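Side-chain contacts in Non-fluorescent flavoprotein (Photobacterium phosphoreum, PDB 1FVP), which binds two FMN molecules per subunit, each with a myristate attached, and belongs with the bacterial luciferases, possibly sharing FMN-linked alkanal monooxygenase activity: residues 108-113 with 119-124; 92-97 with 101-106; 200-203 with 209-212. One frame throughout, in Å; residues are numbered along the deposited sequence.

Contact 1. Residues 108-113 with 119-124; sequences SFYNAS and KNIDLV
N111 and I121 mark the nearest approach of the two backbones, with N111 CA 8.3 Å from I121 CA. Residues 108-113 are a length of helix 100-116, while 119-124 form an irregular loop leading from that helix to strand 126-134, so the chain doubles back beside the helix it has just left. Side chains bridge the interval. Y110, with CG anti to its backbone N (chi1 -169°), extends its ring to the loop, where I121 and V124 meet it. I121 CD1 lies 3.4 Å from Y110 CE1, approaching obliquely to the ring. I121 CG1 sits between the backbone N and the carbonyl carbon (chi1 55°), and the methyl beyond it meets the ring carbons CD1 and CE1. V124 comes at the ring edge, near its plane: V124 CG2 is 3.6 Å from Y110 CE1 and also borders the hydroxyl. N111 adds a small, more exposed contact against I121 CD1. Outside the pair, A89 also touches I121, and H126 meets the Y110 ring edge-to-face. No hydrogen bond crosses between helix and loop. The ring and hydroxyl of the buried tyrosine both meet apolar groups of the loop, while the hydroxyl has a weak hydrogen bond to L90 O, so the return of the loop rests on apolar packing.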
# COMPACT_ATOMS: atom_id res chain seq x y z
N SER A 108 -4.79 -18.19 15.42
CA SER A 108 -4.66 -18.96 16.67
C SER A 108 -3.26 -18.80 17.21
O SER A 108 -3.15 -18.46 18.41
CB SER A 108 -5.20 -20.36 16.58
OG SER A 108 -6.58 -20.25 16.98
N PHE A 109 -2.27 -18.99 16.36
CA PHE A 109 -0.91 -18.80 16.91
C PHE A 109 -0.92 -17.34 17.41
O PHE A 109 -0.43 -17.08 18.52
CB PHE A 109 0.21 -19.07 15.98
CG PHE A 109 0.92 -20.35 15.81
CD1 PHE A 109 0.23 -21.55 15.70
CD2 PHE A 109 2.31 -20.34 15.68
CE1 PHE A 109 0.92 -22.74 15.50
CE2 PHE A 109 3.03 -21.53 15.49
CZ PHE A 109 2.32 -22.74 15.40
N TYR A 110 -1.51 -16.48 16.60
CA TYR A 110 -1.54 -15.05 16.97
C TYR A 110 -2.27 -14.76 18.27
O TYR A 110 -2.38 -13.60 18.72
CB TYR A 110 -2.00 -14.12 15.85
CG TYR A 110 -1.81 -12.64 16.08
CD1 TYR A 110 -2.78 -11.88 16.74
CD2 TYR A 110 -0.68 -11.98 15.59
CE1 TYR A 110 -2.62 -10.53 16.96
CE2 TYR A 110 -0.53 -10.62 15.78
CZ TYR A 110 -1.49 -9.89 16.46
OH TYR A 110 -1.31 -8.54 16.63
N ASN A 111 -2.77 -15.78 18.94
CA ASN A 111 -3.44 -15.43 20.23
C ASN A 111 -2.52 -16.02 21.29
O ASN A 111 -2.42 -15.49 22.40
CB ASN A 111 -4.89 -15.82 20.14
CG ASN A 111 -5.64 -14.71 19.40
OD1 ASN A 111 -4.97 -13.74 19.03
ND2 ASN A 111 -6.94 -14.93 19.27
N ALA A 112 -1.89 -17.07 20.81
CA ALA A 112 -0.95 -17.89 21.55
C ALA A 112 0.40 -17.16 21.66
O ALA A 112 1.01 -17.24 22.75
CB ALA A 112 -0.81 -19.25 20.90
N SER A 113 0.79 -16.52 20.57
CA SER A 113 2.07 -15.79 20.58
C SER A 113 1.83 -14.55 21.44
O SER A 113 2.57 -14.33 22.42
CB SER A 113 2.63 -15.48 19.23
OG SER A 113 3.26 -16.60 18.66
N LYS A 119 2.05 -9.77 25.50
CA LYS A 119 1.56 -8.61 24.75
C LYS A 119 0.06 -8.43 24.96
O LYS A 119 -0.59 -9.47 25.21
CB LYS A 119 1.79 -8.79 23.25
CG LYS A 119 1.46 -7.54 22.43
CD LYS A 119 2.31 -6.36 22.87
CE LYS A 119 3.77 -6.54 22.52
NZ LYS A 119 4.47 -5.24 22.46
N ASN A 120 -0.45 -7.21 24.85
CA ASN A 120 -1.90 -7.04 25.06
C ASN A 120 -2.61 -6.52 23.81
O ASN A 120 -2.87 -5.32 23.66
CB ASN A 120 -2.22 -6.23 26.31
CG ASN A 120 -3.71 -6.34 26.64
OD1 ASN A 120 -4.54 -5.89 25.84
ND2 ASN A 120 -4.06 -6.94 27.78
N ILE A 121 -2.95 -7.48 22.97
CA ILE A 121 -3.64 -7.27 21.70
C ILE A 121 -5.11 -7.59 21.78
O ILE A 121 -5.55 -8.66 21.32
CB ILE A 121 -2.91 -8.14 20.60
CG1 ILE A 121 -2.87 -9.62 21.05
CG2 ILE A 121 -1.49 -7.60 20.28
CD1 ILE A 121 -3.73 -10.58 20.20
N ASP A 122 -5.87 -6.68 22.35
CA ASP A 122 -7.34 -6.89 22.46
C ASP A 122 -8.00 -5.92 21.48
O ASP A 122 -9.14 -6.11 21.04
CB ASP A 122 -7.80 -6.78 23.91
CG ASP A 122 -7.12 -7.81 24.80
OD1 ASP A 122 -5.89 -7.76 24.99
OD2 ASP A 122 -7.83 -8.71 25.30
N LEU A 123 -7.24 -4.90 21.15
CA LEU A 123 -7.65 -3.83 20.25
C LEU A 123 -7.04 -4.00 18.86
O LEU A 123 -7.23 -3.06 18.06
CB LEU A 123 -7.26 -2.48 20.87
CG LEU A 123 -7.91 -2.04 22.16
CD1 LEU A 123 -9.43 -2.09 22.07
CD2 LEU A 123 -7.40 -2.89 23.33
N VAL A 124 -6.34 -5.10 18.64
CA VAL A 124 -5.73 -5.29 17.30
C VAL A 124 -6.74 -6.09 16.48
O VAL A 124 -7.10 -7.20 16.90
CB VAL A 124 -4.28 -5.76 17.37
CG1 VAL A 124 -3.70 -5.51 18.77
CG2 VAL A 124 -3.98 -7.16 16.92

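Contact 2. Residues 92-97 with 101-106; sequences LVFKWD and EERLKL
R103 and F94 form the packed centre where helix 100-116 lies against strand 92-94. The two short segments run antiparallel (172° between directions, axes 10.2 Å apart), as expected within a right-handed beta-alpha-beta unit whose second strand is 126-134. F94 sets its ring against the helix: F94 CE1 is 3.4 Å from R103 O, which approaches obliquely, while L106 CB comes at the ring edge, near its plane, 4.4 Å from F94 CE1. The aliphatic part of R103 covers the root of the phenylalanine, with R103 CD 4.0 Å from F94 CB. A bend at chi3 (57°) then turns the guanidinium over the backbone that follows the strand. K95 O lies over one face of this group, 3.0 Å from R103 NE, and W96 O reaches R103 NH2 obliquely at 2.9 Å; neither angle suits a hydrogen bond. W96 O has a proper donor in N172 ND2, and the same R103 side chain touches D98, F191 and L128.

The packing thins towards either end of the strand segment. At one end L92 CD1 only grazes L106 O, at 4.4 Å. At the other, the K95 amine leads away from the helix, W96 points its side chain to the far side, among H131, Y152 and F9, and D97 OD1 stays 6.9 Å from R103 NH2. The helix flank with E101, E102 and K105 is exposed in the assembly. The chemistry is therefore mixed: the F94 ring packs on the R103 carbonyl, with looser carbon contacts beside it, and the buried guanidinium has K95 O over one face and W96 O at an oblique approach, where attraction to the carbonyl dipoles probably counts for more than directed bonding.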
# COMPACT_ATOMS: atom_id res chain seq x y z
N LEU A 92 -2.77 -8.56 11.47
CA LEU A 92 -2.58 -9.44 10.32
C LEU A 92 -3.59 -9.14 9.20
O LEU A 92 -4.70 -8.62 9.42
CB LEU A 92 -2.78 -10.88 10.78
CG LEU A 92 -2.14 -11.50 11.98
CD1 LEU A 92 -2.75 -12.89 12.19
CD2 LEU A 92 -0.66 -11.68 11.72
N VAL A 93 -3.17 -9.55 8.02
CA VAL A 93 -4.05 -9.41 6.82
C VAL A 93 -4.14 -10.85 6.29
O VAL A 93 -3.19 -11.42 5.76
CB VAL A 93 -3.58 -8.29 5.90
CG1 VAL A 93 -2.31 -8.62 5.12
CG2 VAL A 93 -4.69 -7.80 4.99
N PHE A 94 -5.30 -11.44 6.55
CA PHE A 94 -5.63 -12.83 6.20
C PHE A 94 -5.64 -13.07 4.72
O PHE A 94 -6.22 -12.24 4.01
CB PHE A 94 -6.88 -13.28 6.97
CG PHE A 94 -6.51 -13.53 8.42
CD1 PHE A 94 -5.74 -14.66 8.73
CD2 PHE A 94 -6.85 -12.65 9.42
CE1 PHE A 94 -5.36 -14.94 10.03
CE2 PHE A 94 -6.47 -12.90 10.74
CZ PHE A 94 -5.73 -14.04 11.04
N LYS A 95 -4.99 -14.15 4.29
CA LYS A 95 -4.96 -14.44 2.85
C LYS A 95 -6.35 -14.85 2.35
O LYS A 95 -7.27 -15.29 3.03
CB LYS A 95 -3.90 -15.39 2.36
CG LYS A 95 -2.52 -14.73 2.34
CD LYS A 95 -1.67 -15.33 1.26
CE LYS A 95 -1.46 -16.81 1.37
NZ LYS A 95 -0.08 -17.16 0.90
N TRP A 96 -6.47 -14.66 1.06
CA TRP A 96 -7.64 -14.90 0.21
C TRP A 96 -7.69 -16.38 -0.14
O TRP A 96 -8.80 -16.91 0.01
CB TRP A 96 -7.54 -13.93 -0.89
CG TRP A 96 -7.44 -13.84 -2.33
CD1 TRP A 96 -7.76 -12.67 -2.99
CD2 TRP A 96 -7.03 -14.72 -3.37
NE1 TRP A 96 -7.57 -12.79 -4.33
CE2 TRP A 96 -7.14 -14.05 -4.61
CE3 TRP A 96 -6.58 -16.02 -3.39
CZ2 TRP A 96 -6.84 -14.63 -5.83
CZ3 TRP A 96 -6.27 -16.61 -4.61
CH2 TRP A 96 -6.40 -15.93 -5.82
N ASP A 97 -6.58 -16.97 -0.55
CA ASP A 97 -6.48 -18.37 -0.93
C ASP A 97 -6.17 -19.31 0.26
O ASP A 97 -5.44 -20.31 0.10
CB ASP A 97 -5.51 -18.66 -2.06
CG ASP A 97 -4.24 -17.87 -2.05
OD1 ASP A 97 -4.08 -16.89 -1.32
OD2 ASP A 97 -3.36 -18.26 -2.84
N GLU A 101 -10.43 -22.77 7.11
CA GLU A 101 -9.98 -23.66 8.18
C GLU A 101 -8.57 -23.25 8.59
O GLU A 101 -8.37 -22.65 9.65
CB GLU A 101 -9.94 -25.10 7.72
CG GLU A 101 -10.49 -26.15 8.69
CD GLU A 101 -10.70 -27.51 8.06
OE1 GLU A 101 -9.76 -28.14 7.59
OE2 GLU A 101 -11.91 -27.83 8.12
N GLU A 102 -7.62 -23.58 7.73
CA GLU A 102 -6.21 -23.29 7.90
C GLU A 102 -5.95 -21.83 8.20
O GLU A 102 -5.09 -21.50 9.04
CB GLU A 102 -5.38 -23.65 6.68
CG GLU A 102 -3.91 -23.20 6.68
CD GLU A 102 -3.20 -23.60 5.42
OE1 GLU A 102 -3.81 -23.78 4.37
OE2 GLU A 102 -1.96 -23.73 5.53
N ARG A 103 -6.66 -20.92 7.58
CA ARG A 103 -6.41 -19.49 7.88
C ARG A 103 -6.89 -19.21 9.29
O ARG A 103 -6.54 -18.12 9.81
CB ARG A 103 -6.97 -18.54 6.85
CG ARG A 103 -8.28 -17.87 7.15
CD ARG A 103 -8.60 -16.82 6.15
NE ARG A 103 -8.63 -17.33 4.79
CZ ARG A 103 -9.66 -17.01 3.98
NH1 ARG A 103 -10.69 -16.27 4.35
NH2 ARG A 103 -9.62 -17.45 2.71
N LEU A 104 -7.65 -20.11 9.88
CA LEU A 104 -8.16 -19.92 11.25
C LEU A 104 -7.12 -20.40 12.25
O LEU A 104 -7.03 -19.84 13.35
CB LEU A 104 -9.55 -20.49 11.40
CG LEU A 104 -10.67 -19.49 11.60
CD1 LEU A 104 -12.04 -20.17 11.45
CD2 LEU A 104 -10.49 -18.92 12.99
N LYS A 105 -6.38 -21.39 11.82
CA LYS A 105 -5.27 -21.94 12.59
C LYS A 105 -4.20 -20.86 12.80
O LYS A 105 -3.39 -20.98 13.76
CB LYS A 105 -4.58 -23.09 11.87
CG LYS A 105 -5.53 -24.24 11.53
CD LYS A 105 -4.89 -25.19 10.52
CE LYS A 105 -4.08 -26.29 11.17
NZ LYS A 105 -4.23 -27.54 10.37
N LEU A 106 -4.16 -19.84 11.96
CA LEU A 106 -3.16 -18.77 12.08
C LEU A 106 -3.58 -17.64 12.99
O LEU A 106 -2.62 -17.08 13.59
CB LEU A 106 -2.67 -18.34 10.69
CG LEU A 106 -2.18 -19.51 9.84
CD1 LEU A 106 -2.79 -19.43 8.46
CD2 LEU A 106 -0.67 -19.42 9.73

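Contact 3. Residues 200-203 with 209-212; sequences CFES and KKKS
The loop that joins strand 195-199 to helix 207-227, the last strand and last helix of the chain, folds back here so that F201 and E202 meet K210 in the early part of the helix. The loop follows the C-terminal end of strand 195-199, and the F201 side chain is about 5 Å from a bound FMN carrying a linked tetradecanoic acid. F201 CA and K210 CA are 6.9 Å apart, the nearest backbone approach. K210 carries most of the contact. Its chain runs out to the loop, where K210 CD lies 3.3 Å from F201 O and 4.2 Å from F201 CB; the phenyl ring itself leads away from the helix, and F201 also touches V132. A bend at chi3 (96°) then swings the amine toward E202.

E202 starts out pointing away from the helix and bends at chi2 (-38°), which brings its carboxylate round to the lysine. The two side chains cross at a slant, and E202 OE1 is 3.7 Å from K210 NZ, a long salt bridge, with E202 OE2 slightly farther off. The stronger polar partner of both groups is T31 on helix 23-38: its OG1 is hydrogen-bonded to E202 OE1 and to K210 NZ, and N27 O adds a weak bond to the amine. Within the loop, E202 N donates to C200 SG at 3.5 Å, with an angle of 150° at the hydrogen. The ion pair is long, so its direct attraction is probably modest, though burial would strengthen it; T31 OG1, bonded to both groups, joins the loop, helix 207-227 and helix 23-38.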
# COMPACT_ATOMS: atom_id res chain seq x y z
N CYS A 200 -12.42 -8.11 -2.88
CA CYS A 200 -12.25 -7.98 -4.32
C CYS A 200 -13.54 -8.25 -5.08
O CYS A 200 -13.96 -9.42 -5.02
CB CYS A 200 -11.23 -9.02 -4.83
SG CYS A 200 -10.83 -8.84 -6.60
N PHE A 201 -14.12 -7.29 -5.76
CA PHE A 201 -15.37 -7.57 -6.51
C PHE A 201 -15.00 -7.69 -8.00
O PHE A 201 -15.82 -7.29 -8.84
CB PHE A 201 -16.40 -6.49 -6.35
CG PHE A 201 -16.95 -6.03 -5.06
CD1 PHE A 201 -17.91 -6.80 -4.40
CD2 PHE A 201 -16.59 -4.80 -4.52
CE1 PHE A 201 -18.45 -6.40 -3.19
CE2 PHE A 201 -17.11 -4.36 -3.31
CZ PHE A 201 -18.05 -5.17 -2.65
N GLU A 202 -13.83 -8.17 -8.31
CA GLU A 202 -13.37 -8.24 -9.69
C GLU A 202 -13.62 -9.54 -10.40
O GLU A 202 -13.06 -9.68 -11.52
CB GLU A 202 -11.86 -8.00 -9.85
CG GLU A 202 -11.15 -6.71 -9.54
CD GLU A 202 -11.89 -5.46 -9.91
OE1 GLU A 202 -12.73 -4.91 -9.21
OE2 GLU A 202 -11.53 -5.04 -11.02
N SER A 203 -14.35 -10.45 -9.83
CA SER A 203 -14.55 -11.72 -10.60
C SER A 203 -15.74 -11.41 -11.49
O SER A 203 -15.89 -11.98 -12.57
CB SER A 203 -14.72 -12.88 -9.67
OG SER A 203 -15.04 -12.45 -8.34
N LYS A 209 -23.70 -4.99 -12.58
CA LYS A 209 -24.03 -5.80 -11.39
C LYS A 209 -23.20 -5.14 -10.27
O LYS A 209 -23.80 -4.52 -9.40
CB LYS A 209 -23.65 -7.25 -11.38
CG LYS A 209 -24.50 -8.12 -10.47
CD LYS A 209 -24.43 -9.58 -10.91
CE LYS A 209 -23.03 -10.14 -11.04
NZ LYS A 209 -23.02 -11.54 -11.56
N LYS A 210 -21.90 -5.32 -10.47
CA LYS A 210 -20.85 -4.82 -9.57
C LYS A 210 -21.11 -3.42 -9.05
O LYS A 210 -21.07 -3.23 -7.80
CB LYS A 210 -19.45 -4.97 -10.15
CG LYS A 210 -18.41 -4.05 -9.53
CD LYS A 210 -17.00 -4.43 -9.95
CE LYS A 210 -16.49 -3.64 -11.14
NZ LYS A 210 -15.35 -4.38 -11.76
N LYS A 211 -21.39 -2.47 -9.92
CA LYS A 211 -21.67 -1.10 -9.43
C LYS A 211 -22.89 -1.16 -8.52
O LYS A 211 -22.95 -0.41 -7.54
CB LYS A 211 -21.88 -0.07 -10.53
CG LYS A 211 -22.51 1.23 -10.08
CD LYS A 211 -22.98 2.12 -11.21
CE LYS A 211 -23.99 1.45 -12.11
NZ LYS A 211 -25.34 1.26 -11.49
N SER A 212 -23.82 -2.05 -8.79
CA SER A 212 -25.05 -2.16 -7.98
C SER A 212 -24.86 -2.89 -6.67
O SER A 212 -25.53 -2.54 -5.68
CB SER A 212 -26.20 -2.71 -8.80
OG SER A 212 -26.59 -1.64 -9.67

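Along the chain contact 2 comes first, then contact 1, then contact 3. Contacts 1 and 2 share helix 100-116 and together span the passage from strand 92-94 to strand 126-134; their centres are 15 Å apart and they touch where Y110 CD2 lies 3.9 Å from L92 CD2. Contact 3 lies across the centre of the chain, its centre about 23 Å from that of contact 2 and 33 Å from that of contact 1, but strand 195-199 before it pairs with strand 126-134 in the common sheet. The side chains of Y110, L92 and F201 come within about 9, 8 and 5 Å of bound flavins, so all three contacts lie close to cofactor sites.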